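Local coordinates for protein probable 2-dehydro-3-deoxygalactonokinase DgoK1 (Sinorhizobium meliloti, PDB 3T69) that probably phosphorylates 2-dehydro-3-deoxy-D-galactonate with ATP, a step in D-galactonate breakdown on the DeLey-Doudoroff route of galactose degradation, at residues P66-G71 against S299-A304; I85-A90 against E164-F169; G113-D118 against P122-G127; T130-A135 against V156-D161; L145-M148 against H152-W155. All coordinates share one frame; numbering follows the deposited sequence.

Contact 1: P66-G71 against S299-A304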
# COMPACT_ATOMS: atom_id res chain seq x y z
N PRO B 66 -17.19 -5.81 37.83
CA PRO B 66 -17.68 -6.02 36.47
C PRO B 66 -16.66 -5.44 35.50
O PRO B 66 -15.73 -4.78 35.93
CB PRO B 66 -18.98 -5.20 36.44
CG PRO B 66 -18.84 -4.18 37.51
CD PRO B 66 -17.78 -4.61 38.46
N ILE B 67 -16.85 -5.69 34.19
CA ILE B 67 -15.89 -5.32 33.14
C ILE B 67 -16.61 -4.82 31.90
O ILE B 67 -17.48 -5.50 31.36
CB ILE B 67 -15.01 -6.50 32.73
CG1 ILE B 67 -14.57 -7.28 33.98
CG2 ILE B 67 -13.84 -6.05 31.92
CD1 ILE B 67 -13.20 -7.95 33.83
N ILE B 68 -16.20 -3.64 31.45
CA ILE B 68 -16.71 -3.04 30.25
C ILE B 68 -15.54 -2.90 29.27
O ILE B 68 -14.47 -2.39 29.61
CB ILE B 68 -17.37 -1.71 30.58
CG1 ILE B 68 -18.09 -1.13 29.36
CG2 ILE B 68 -16.40 -0.78 31.21
CD1 ILE B 68 -19.19 -2.05 28.80
N ILE B 69 -15.75 -3.43 28.06
CA ILE B 69 -14.70 -3.54 27.06
C ILE B 69 -15.15 -3.03 25.73
O ILE B 69 -16.22 -3.39 25.25
CB ILE B 69 -14.29 -4.98 26.83
CG1 ILE B 69 -14.10 -5.73 28.16
CG2 ILE B 69 -13.07 -5.00 25.97
CD1 ILE B 69 -13.67 -7.21 28.01
N CYS B 70 -14.33 -2.19 25.12
CA CYS B 70 -14.56 -1.71 23.78
C CYS B 70 -13.45 -2.25 22.86
O CYS B 70 -12.43 -2.74 23.34
CB CYS B 70 -14.62 -0.17 23.79
SG CYS B 70 -13.03 0.66 24.05
N GLY B 71 -13.65 -2.16 21.54
CA GLY B 71 -12.60 -2.50 20.57
C GLY B 71 -12.72 -3.85 19.89
O GLY B 71 -13.75 -4.51 19.91
N SER B 299 -16.51 5.08 30.67
CA SER B 299 -17.18 5.52 31.92
C SER B 299 -18.68 5.80 31.69
O SER B 299 -19.53 5.33 32.45
CB SER B 299 -16.42 6.69 32.59
OG SER B 299 -17.27 7.49 33.41
N ALA B 300 -19.01 6.51 30.63
CA ALA B 300 -20.42 6.81 30.39
C ALA B 300 -21.27 5.54 30.19
O ALA B 300 -22.47 5.53 30.51
CB ALA B 300 -20.56 7.76 29.24
N ALA B 301 -20.64 4.47 29.68
CA ALA B 301 -21.32 3.19 29.49
C ALA B 301 -21.49 2.47 30.81
O ALA B 301 -22.60 2.05 31.12
CB ALA B 301 -20.59 2.27 28.41
N ALA B 302 -20.41 2.30 31.55
CA ALA B 302 -20.44 1.77 32.91
C ALA B 302 -21.46 2.47 33.82
O ALA B 302 -22.23 1.82 34.48
CB ALA B 302 -19.07 1.84 33.51
N ARG B 303 -21.50 3.80 33.85
CA ARG B 303 -22.42 4.49 34.75
C ARG B 303 -23.84 4.08 34.34
O ARG B 303 -24.75 4.06 35.19
CB ARG B 303 -22.30 6.05 34.70
CG ARG B 303 -21.04 6.78 35.32
CD ARG B 303 -21.21 8.38 35.26
NE ARG B 303 -20.07 9.13 35.87
CZ ARG B 303 -20.04 10.45 36.19
NH1 ARG B 303 -21.09 11.26 36.00
NH2 ARG B 303 -18.92 10.98 36.72
N ALA B 304 -24.03 3.79 33.04
CA ALA B 304 -25.38 3.57 32.48
C ALA B 304 -25.95 2.17 32.72
O ALA B 304 -27.16 2.00 32.81
CB ALA B 304 -25.46 3.96 30.99

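Contact 2: I85-A90 against E164-F169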
# COMPACT_ATOMS: atom_id res chain seq x y z
N ILE B 85 -23.84 -0.78 15.39
CA ILE B 85 -25.03 0.00 15.30
C ILE B 85 -24.79 0.78 14.05
O ILE B 85 -23.67 1.30 13.78
CB ILE B 85 -25.22 0.97 16.53
CG1 ILE B 85 -25.41 0.21 17.84
CG2 ILE B 85 -26.39 1.94 16.30
CD1 ILE B 85 -25.13 1.09 19.13
N GLU B 86 -25.84 0.89 13.27
CA GLU B 86 -25.68 1.51 12.00
C GLU B 86 -25.85 3.04 12.09
O GLU B 86 -26.50 3.56 13.01
CB GLU B 86 -26.53 0.76 10.98
CG GLU B 86 -27.93 1.17 10.76
CD GLU B 86 -28.42 0.59 9.40
OE1 GLU B 86 -27.94 1.13 8.34
OE2 GLU B 86 -29.20 -0.43 9.40
N THR B 87 -25.19 3.75 11.19
CA THR B 87 -25.12 5.19 11.22
C THR B 87 -26.21 5.70 10.30
O THR B 87 -26.54 5.08 9.34
CB THR B 87 -23.78 5.69 10.66
OG1 THR B 87 -23.60 5.22 9.31
CG2 THR B 87 -22.64 5.25 11.53
N PRO B 88 -26.75 6.87 10.57
CA PRO B 88 -26.44 7.73 11.71
C PRO B 88 -26.91 7.03 12.98
O PRO B 88 -27.91 6.31 12.97
CB PRO B 88 -27.27 8.99 11.45
CG PRO B 88 -27.67 8.89 9.95
CD PRO B 88 -27.87 7.42 9.77
N ALA B 89 -26.16 7.24 14.05
CA ALA B 89 -26.38 6.54 15.26
C ALA B 89 -26.17 7.54 16.36
O ALA B 89 -25.16 8.29 16.37
CB ALA B 89 -25.38 5.40 15.41
N ALA B 90 -27.12 7.55 17.30
CA ALA B 90 -26.95 8.35 18.50
C ALA B 90 -25.95 7.65 19.41
O ALA B 90 -26.14 6.49 19.78
CB ALA B 90 -28.31 8.52 19.20
N GLU B 164 -22.99 10.96 11.91
CA GLU B 164 -23.78 11.08 10.68
C GLU B 164 -23.26 10.13 9.61
O GLU B 164 -24.02 9.59 8.80
CB GLU B 164 -23.79 12.52 10.15
CG GLU B 164 -24.75 13.49 10.86
CD GLU B 164 -26.21 13.07 10.68
OE1 GLU B 164 -26.61 12.84 9.50
OE2 GLU B 164 -26.96 12.97 11.70
N GLY B 165 -21.94 9.94 9.63
CA GLY B 165 -21.22 9.12 8.66
C GLY B 165 -19.75 9.16 9.02
O GLY B 165 -19.32 9.94 9.91
N PHE B 166 -18.97 8.31 8.34
CA PHE B 166 -17.54 8.33 8.50
C PHE B 166 -16.76 7.63 7.39
O PHE B 166 -17.35 6.96 6.54
CB PHE B 166 -17.20 7.74 9.84
CG PHE B 166 -17.57 6.31 9.98
CD1 PHE B 166 -18.89 5.95 10.29
CD2 PHE B 166 -16.60 5.32 9.86
CE1 PHE B 166 -19.23 4.59 10.48
CE2 PHE B 166 -16.92 3.97 10.03
CZ PHE B 166 -18.24 3.59 10.34
N SER B 167 -15.43 7.78 7.42
CA SER B 167 -14.54 7.24 6.40
C SER B 167 -13.23 6.69 6.99
O SER B 167 -12.46 7.43 7.60
CB SER B 167 -14.16 8.37 5.45
OG SER B 167 -15.24 8.70 4.58
N THR B 168 -12.96 5.40 6.79
CA THR B 168 -11.65 4.87 7.14
C THR B 168 -10.65 5.17 6.04
O THR B 168 -11.03 5.27 4.84
CB THR B 168 -11.73 3.40 7.29
OG1 THR B 168 -12.80 3.12 8.19
CG2 THR B 168 -10.43 2.79 7.85
N PHE B 169 -9.39 5.32 6.43
CA PHE B 169 -8.26 5.39 5.54
C PHE B 169 -7.26 4.51 6.20
O PHE B 169 -7.02 4.64 7.39
CB PHE B 169 -7.75 6.81 5.45
CG PHE B 169 -8.62 7.74 4.63
CD1 PHE B 169 -8.41 7.89 3.28
CD2 PHE B 169 -9.65 8.47 5.22
CE1 PHE B 169 -9.20 8.74 2.52
CE2 PHE B 169 -10.44 9.31 4.48
CZ PHE B 169 -10.20 9.45 3.10
O HOH W 1 -23.74 7.07 7.09

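Contact 3: G113-D118 against P122-G127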
# COMPACT_ATOMS: atom_id res chain seq x y z
N GLY B 113 -19.57 -1.88 17.64
CA GLY B 113 -18.97 -0.82 16.84
C GLY B 113 -20.04 -0.05 16.08
O GLY B 113 -21.21 -0.25 16.32
N LEU B 114 -19.62 0.82 15.16
CA LEU B 114 -20.53 1.40 14.19
C LEU B 114 -20.30 0.91 12.73
O LEU B 114 -19.20 0.68 12.31
CB LEU B 114 -20.46 2.94 14.25
CG LEU B 114 -20.64 3.63 15.60
CD1 LEU B 114 -20.48 5.13 15.48
CD2 LEU B 114 -21.99 3.37 16.20
N ALA B 115 -21.37 0.77 11.97
CA ALA B 115 -21.26 0.44 10.58
C ALA B 115 -21.97 1.47 9.72
O ALA B 115 -23.09 1.88 10.04
CB ALA B 115 -21.83 -0.94 10.30
N GLN B 116 -21.30 1.87 8.64
CA GLN B 116 -21.91 2.63 7.60
C GLN B 116 -22.27 1.62 6.51
O GLN B 116 -21.41 1.02 5.89
CB GLN B 116 -20.94 3.70 7.12
CG GLN B 116 -21.61 4.82 6.33
CD GLN B 116 -20.63 5.93 5.93
OE1 GLN B 116 -20.84 7.09 6.29
NE2 GLN B 116 -19.57 5.58 5.17
N ARG B 117 -23.56 1.39 6.31
CA ARG B 117 -24.04 0.33 5.41
C ARG B 117 -24.15 0.71 3.92
O ARG B 117 -24.28 -0.16 3.07
CB ARG B 117 -25.35 -0.26 5.93
CG ARG B 117 -25.14 -1.15 7.14
CD ARG B 117 -26.31 -2.11 7.45
NE ARG B 117 -25.78 -3.41 7.88
CZ ARG B 117 -25.64 -4.45 7.06
NH1 ARG B 117 -26.04 -4.37 5.77
NH2 ARG B 117 -25.10 -5.59 7.52
N ASP B 118 -24.12 1.98 3.59
CA ASP B 118 -24.13 2.39 2.19
C ASP B 118 -23.34 1.39 1.33
O ASP B 118 -22.15 1.14 1.57
CB ASP B 118 -23.54 3.79 2.10
CG ASP B 118 -23.62 4.39 0.70
OD1 ASP B 118 -23.57 5.65 0.66
OD2 ASP B 118 -23.69 3.66 -0.34
N PRO B 122 -19.21 1.38 1.93
CA PRO B 122 -19.35 0.58 3.17
C PRO B 122 -18.26 0.92 4.15
O PRO B 122 -17.12 1.10 3.74
CB PRO B 122 -19.13 -0.86 2.67
CG PRO B 122 -18.37 -0.75 1.38
CD PRO B 122 -18.88 0.53 0.75
N ASP B 123 -18.57 1.00 5.43
CA ASP B 123 -17.53 1.33 6.42
C ASP B 123 -17.77 0.86 7.85
O ASP B 123 -18.90 0.60 8.28
CB ASP B 123 -17.18 2.81 6.42
CG ASP B 123 -15.69 3.04 6.57
OD1 ASP B 123 -14.98 2.26 7.23
OD2 ASP B 123 -15.21 4.01 5.98
N VAL B 124 -16.69 0.73 8.59
CA VAL B 124 -16.76 -0.04 9.81
C VAL B 124 -15.84 0.51 10.89
O VAL B 124 -14.79 1.06 10.58
CB VAL B 124 -16.51 -1.51 9.44
CG1 VAL B 124 -15.21 -2.09 10.06
CG2 VAL B 124 -17.77 -2.30 9.64
N MET B 125 -16.26 0.44 12.13
CA MET B 125 -15.44 1.01 13.22
C MET B 125 -15.76 0.23 14.45
O MET B 125 -16.92 -0.01 14.73
CB MET B 125 -15.61 2.54 13.39
CG MET B 125 -16.51 3.07 14.53
SD MET B 125 -16.48 4.87 14.91
CE MET B 125 -16.63 5.54 13.29
N ARG B 126 -14.73 -0.26 15.10
CA ARG B 126 -14.88 -1.00 16.33
C ARG B 126 -13.91 -0.41 17.42
O ARG B 126 -12.73 -0.78 17.47
CB ARG B 126 -14.63 -2.47 16.00
CG ARG B 126 -15.48 -3.44 16.73
CD ARG B 126 -15.23 -4.89 16.39
NE ARG B 126 -16.22 -5.45 15.46
CZ ARG B 126 -17.53 -5.60 15.69
NH1 ARG B 126 -18.07 -5.26 16.86
NH2 ARG B 126 -18.32 -6.12 14.75
N GLY B 127 -14.37 0.55 18.23
CA GLY B 127 -13.55 1.14 19.33
C GLY B 127 -13.46 2.67 19.40
O GLY B 127 -13.43 3.29 20.49

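Contact 4: T130-A135 against V156-D161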
# COMPACT_ATOMS: atom_id res chain seq x y z
N THR B 130 -16.31 4.44 21.03
CA THR B 130 -16.24 4.68 22.44
C THR B 130 -15.41 5.93 22.82
O THR B 130 -15.74 6.63 23.79
CB THR B 130 -15.77 3.44 23.17
OG1 THR B 130 -16.73 2.40 22.93
CG2 THR B 130 -15.68 3.73 24.67
N GLN B 131 -14.39 6.24 22.02
CA GLN B 131 -13.71 7.51 22.17
C GLN B 131 -14.66 8.60 21.74
O GLN B 131 -14.55 9.73 22.16
CB GLN B 131 -12.40 7.54 21.38
CG GLN B 131 -11.52 6.28 21.57
CD GLN B 131 -10.23 6.31 20.75
OE1 GLN B 131 -10.24 6.21 19.52
NE2 GLN B 131 -9.11 6.45 21.44
N LEU B 132 -15.63 8.29 20.91
CA LEU B 132 -16.56 9.36 20.55
C LEU B 132 -17.68 9.52 21.56
O LEU B 132 -18.27 10.60 21.69
CB LEU B 132 -17.14 9.15 19.16
CG LEU B 132 -16.22 9.37 17.97
CD1 LEU B 132 -16.87 8.77 16.73
CD2 LEU B 132 -15.93 10.84 17.76
N LEU B 133 -17.99 8.44 22.27
CA LEU B 133 -18.98 8.53 23.34
C LEU B 133 -18.36 9.46 24.38
O LEU B 133 -19.00 10.41 24.84
CB LEU B 133 -19.28 7.14 23.93
CG LEU B 133 -20.11 7.07 25.21
CD1 LEU B 133 -21.50 7.63 25.04
CD2 LEU B 133 -20.13 5.63 25.66
N GLY B 134 -17.09 9.17 24.67
CA GLY B 134 -16.31 9.93 25.59
C GLY B 134 -16.29 11.41 25.33
O GLY B 134 -16.53 12.19 26.23
N ALA B 135 -16.04 11.82 24.09
CA ALA B 135 -15.65 13.19 23.84
C ALA B 135 -16.74 14.09 23.29
O ALA B 135 -16.56 15.31 23.26
CB ALA B 135 -14.42 13.24 22.95
N VAL B 156 -14.74 11.41 10.97
CA VAL B 156 -16.15 11.28 11.42
C VAL B 156 -16.96 12.61 11.41
O VAL B 156 -16.52 13.61 11.95
CB VAL B 156 -16.16 10.66 12.83
CG1 VAL B 156 -17.57 10.29 13.27
CG2 VAL B 156 -15.24 9.48 12.88
N ARG B 157 -18.11 12.61 10.76
CA ARG B 157 -18.98 13.76 10.84
C ARG B 157 -19.88 13.56 12.07
O ARG B 157 -20.81 12.72 12.06
CB ARG B 157 -19.83 13.99 9.55
CG ARG B 157 -19.27 13.38 8.20
CD ARG B 157 -19.97 13.84 6.86
NE ARG B 157 -21.41 14.21 6.94
CZ ARG B 157 -22.45 13.47 6.54
NH1 ARG B 157 -22.27 12.24 6.03
NH2 ARG B 157 -23.70 13.95 6.67
N LEU B 158 -19.61 14.36 13.11
CA LEU B 158 -20.33 14.33 14.41
C LEU B 158 -21.30 15.52 14.58
O LEU B 158 -20.94 16.65 14.28
CB LEU B 158 -19.30 14.33 15.53
CG LEU B 158 -19.79 14.19 16.96
CD1 LEU B 158 -20.84 13.04 17.11
CD2 LEU B 158 -18.61 13.99 17.88
N ALA B 159 -22.53 15.27 14.97
CA ALA B 159 -23.44 16.37 15.26
C ALA B 159 -24.39 16.05 16.38
O ALA B 159 -25.23 15.22 16.21
CB ALA B 159 -24.21 16.71 14.05
N ASP B 160 -24.35 16.79 17.47
CA ASP B 160 -25.29 16.54 18.55
C ASP B 160 -25.30 15.15 19.15
O ASP B 160 -26.35 14.57 19.30
CB ASP B 160 -26.72 16.82 18.09
CG ASP B 160 -26.86 18.15 17.40
OD1 ASP B 160 -26.07 19.06 17.66
OD2 ASP B 160 -27.79 18.28 16.60
N ASP B 161 -24.15 14.59 19.46
CA ASP B 161 -24.16 13.25 20.01
C ASP B 161 -24.71 12.29 18.98
O ASP B 161 -25.36 11.32 19.28
CB ASP B 161 -25.00 13.18 21.27
CG ASP B 161 -24.46 14.04 22.42
OD1 ASP B 161 -23.77 15.05 22.17
OD2 ASP B 161 -24.74 13.72 23.59

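Contact 5: L145-M148 against H152-W155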
# COMPACT_ATOMS: atom_id res chain seq x y z
N LEU B 145 -16.00 17.82 12.68
CA LEU B 145 -15.33 16.85 11.84
C LEU B 145 -14.09 16.35 12.59
O LEU B 145 -13.12 17.06 12.74
CB LEU B 145 -14.99 17.48 10.48
CG LEU B 145 -14.08 16.85 9.41
CD1 LEU B 145 -14.40 15.37 9.14
CD2 LEU B 145 -14.19 17.70 8.11
N VAL B 146 -14.15 15.12 13.05
CA VAL B 146 -13.13 14.57 13.91
C VAL B 146 -12.28 13.56 13.15
O VAL B 146 -12.80 12.65 12.52
CB VAL B 146 -13.80 13.84 15.08
CG1 VAL B 146 -12.79 13.38 16.10
CG2 VAL B 146 -14.90 14.72 15.74
N CYS B 147 -10.96 13.71 13.26
CA CYS B 147 -10.01 12.82 12.63
C CYS B 147 -9.42 11.98 13.69
O CYS B 147 -8.90 12.51 14.66
CB CYS B 147 -8.89 13.61 11.92
SG CYS B 147 -7.29 12.78 11.59
N MET B 148 -9.47 10.65 13.52
CA MET B 148 -8.97 9.74 14.55
C MET B 148 -7.89 8.80 14.01
O MET B 148 -8.18 7.67 13.73
CB MET B 148 -10.15 8.96 15.20
CG MET B 148 -11.42 9.83 15.48
SD MET B 148 -12.94 9.06 16.05
CE MET B 148 -12.18 8.23 17.43
N HIS B 152 -5.83 2.26 11.37
CA HIS B 152 -6.90 2.65 10.47
C HIS B 152 -7.38 4.05 10.91
O HIS B 152 -7.76 4.26 12.05
CB HIS B 152 -8.09 1.67 10.51
CG HIS B 152 -7.77 0.27 10.05
ND1 HIS B 152 -8.56 -0.81 10.40
CD2 HIS B 152 -6.78 -0.23 9.28
CE1 HIS B 152 -8.07 -1.92 9.87
NE2 HIS B 152 -6.97 -1.59 9.20
N SER B 153 -7.37 5.02 10.03
CA SER B 153 -7.59 6.36 10.53
C SER B 153 -9.04 6.75 10.28
O SER B 153 -9.52 6.69 9.17
CB SER B 153 -6.59 7.33 9.91
OG SER B 153 -7.01 8.66 10.13
N LYS B 154 -9.77 7.13 11.30
CA LYS B 154 -11.16 7.43 11.05
C LYS B 154 -11.46 8.93 10.87
O LYS B 154 -10.91 9.77 11.60
CB LYS B 154 -12.00 6.78 12.15
CG LYS B 154 -12.60 5.44 11.74
CD LYS B 154 -11.77 4.21 11.96
CE LYS B 154 -12.20 3.26 10.89
NZ LYS B 154 -11.94 1.83 11.08
N TRP B 155 -12.29 9.28 9.89
CA TRP B 155 -12.75 10.68 9.75
C TRP B 155 -14.27 10.73 9.92
O TRP B 155 -15.00 10.16 9.12
CB TRP B 155 -12.32 11.29 8.41
CG TRP B 155 -10.82 11.71 8.42
CD1 TRP B 155 -9.73 10.89 8.52
CD2 TRP B 155 -10.30 13.04 8.31
NE1 TRP B 155 -8.57 11.61 8.49
CE2 TRP B 155 -8.89 12.94 8.36
CE3 TRP B 155 -10.89 14.30 8.20
CZ2 TRP B 155 -8.05 14.06 8.30
CZ3 TRP B 155 -10.07 15.42 8.14
CH2 TRP B 155 -8.66 15.29 8.18

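Contact 1: P66-G71 against S299-A304
No ring, amide or carboxylate face or edge enters the meeting of Ile68 with Ala301 and Ala302; both sides are purely aliphatic and rounded. Ile68 splits its branches between the two alanines. With CG1 swung away from the backbone N (chi1 -173°), that methylene faces Ala301, CG1 to CB 4.3 Å, while the methyl CG2 faces the next residue, 4.4 Å from Ala302 CB. These are loose van der Waals approaches, although all three residues are buried. Strand 67-71 belongs to the first sheet of this probable sugar-acid kinase, whose strands 9-14, 19-24, 30-36, 67-71 and 108-116 follow the RNase H-like plan of the ASKHA superfamily, and helix 290-305, near the end of the chain, packs back onto one face of it. Alanine suits the helix here because its short side chain lets the backbone come close: the CA atoms of Ile68 and Ala302 are 6.6 Å apart. Branched Ile68 suits the strand, being broad enough to touch two successive helix residues and also Arg109 and Leu111 of the neighbouring strand. Ala302 also packs against Tyr9 of strand 9-14, and Ala301 against Ala95.

Contact 2: I85-A90 against E164-F169
Through a cis peptide bond between Thr87 and Pro88 the chain turns against the start of segment 164-169, bringing the CA atoms of Pro88 and Glu164 to 4.4 Å. The turn is a crossing point between two sheets of the ASKHA fold: strand 84-86 lies beside strand 108-116 in the first sheet, whereas strand 89-90 joins the edge of the second beside strand 162-169, with a backbone hydrogen bond between Ala89 and Val163. Thr87 meets Phe166 through its methyl, which comes to the ring in its plane, at the edge, CG2 to CE1 3.6 Å; the two side chains cross at about a right angle. Phe166 has CG lying between its own backbone N and carbonyl carbon (chi1 64°), which brings the edge of the ring up to Thr87. The large ring suits this seam by bridging the sheets, packing also on Asp123, Met125 and Val156. Glu164 lies along part of the exposed Pro88 ring, its chain bent at chi2 (-64°), OE2 to Pro88 CB 4.0 Å. The charge itself is met by Arg162 in a salt bridge. Threonine is doubly useful here, its methyl serving the ring and its hydroxyl, which also leans weakly on Ala115 O, a water: that water accepts from Thr87 OG1 at 2.9 Å and donates to Glu164 O at 3.1 Å.

Contact 3: G113-D118 against P122-G127
Leu114 holds CG beside its backbone N (chi1 -53°), and Met125, its chain extended at chi2 and bent at chi3, runs alongside it in the same direction, which sets Leu114 CD1 4.0 Å from Met125 SD. Both belong to an antiparallel beta hairpin, strands 108-116 and 123-125, where strand 108-116 ends. Leu114 with Met125 and Gln116 with Asp123 are hydrogen-bonded pairs; Ala115 with Val124, between them, is a non-hydrogen-bonded pair on the opposite face, where Ala115 CB is 4.3 Å from Val124 CG2. Leu114 N reaches Met125 O at 2.9 Å, and Gln116 N reaches Asp123 O at 2.7 Å, this second bond straighter at the hydrogen (158°). Gly113, at the open end of the pairing, has no side chain to meet the Met125 carbonyl.

The face turned to the second sheet is apolar at Leu114 and Met125, which pack on Val163 and Phe166 respectively, and polar at Gln116 and Asp123, whose side chains bond strand 162-169. Gln116, extended, crosses Asp123 obliquely, NE2 to CB 3.9 Å, its amide plane turned 60° from the carboxylate. Its OE1 accepts from Phe166 N and its NE2 donates to His121 O. On the second subunit, Phe220 packs on Asp123 and Leu228 on Ala115. Asp123 OD1, hydrogen-bonded also to Thr168 OG1, receives Val124 N at 2.7 Å on its anti lone pair.

Contact 4: T130-A135 against V156-D161
Leu132 against Val156 and Leu158 is a helix-on-sheet packing: helix 128-139 lies over one face of the second sheet, and from these two segments only three buried aliphatic side chains build the contact. That sheet has the RNase H-like order of the second ASKHA domain, with three antiparallel strands, 143-148, 153-159 and 162-169, followed by parallel ones. Val156 and Leu158, two residues apart on strand 153-159, turn their side chains to the same face, and Leu132 reaches down between them. Its two methyls divide the work. CD1 comes tip to tip with Val156, 3.8 Å from CG1, while CD2 lies 4.1 Å from Leu158 CD2 as those two leucines slide past each other in opposite directions. Leu158 stretches out for this, its CG opposite the backbone N at chi1 -176°.

Forked leucine suits the helix because one residue can serve two strand positions, and beta-branched valine suits the strand itself. Met148 of the adjoining strand touches both Leu132 and Val156, and Val163 and Phe166 of the next strand, 162-169, also pack on Val156. The same helix is backed in turn by helix 290-305, where Thr130 meets Leu298 and Ala135 meets Ala293. Since all the touching atoms are carbons, the attraction between the segments is dispersive and hydrophobic: it holds the helix down on the sheet without the directional demands of polar bonds.

Contact 5: L145-M148 against H152-W155
Cys147 and Trp155 form the dense part of this contact, a non-hydrogen-bonded pair in an antiparallel beta hairpin. Cys147 CB sits squarely over the indole, 3.8 Å from the centroid of the six-membered ring and 17° off its normal, a CH-pi contact. With SG opposite the backbone N (chi1 158°), the sulfur reaches obliquely to the five-membered ring, 3.6 Å from Trp155 NE1, in a sulfur-aromatic approach. Leu145, though partly exposed, adds CD1 at the ring's edge, 3.8 Å from Trp155 CE3. On the other face Met148 and Lys154 are a hydrogen-bonded pair. Met148 N meets Lys154 O at 2.6 Å in the carbonyl plane, whereas Lys154 N approaches Met148 O at 3.0 Å from well above the plane, 56° out of it.

The looser side lies at partly exposed His152, which leads its ring away to Glu173 and to Phe220 of the second subunit, and at the pair Met148 and Lys154. There Met148 CB is 4.2 Å from Lys154 CB before the chains diverge, the lysine to Val124 O and the methionine to helix 128-139. In ASKHA proteins the turn of this first hairpin of the second domain commonly contacts nucleotide phosphates, and this one probably corresponds to it. A small, polarisable cysteine fits closely over the indole: the pi face accepts CH and sulfur contacts, while the buried Trp155 N-H is satisfied by Glu248 OE2, which Ser153 OG also bonds.

Contacts 1, 3, 4 and 5 are largely buried, while contact 2 is partly open to solvent and uses a bridging water and the flank of a glutamate. Contacts 3 and 5 are hairpins, knit by backbone bonds within one sheet each; contacts 1 and 4 lay helices on sheets through aliphatic carbons alone. Contacts 4 and 5 share strand 153-159, whose neighbour, strand 162-169, contributes to contact 2. Contact 2 lies between the sheets and is nearest to contact 3, their centres about 6 Å apart, tied by Thr168 to Asp123. Helix 290-305 of contact 1 and helix 128-139 of contact 4 meet through Ala300 and Leu133, so the helix packings on the two sheets meet.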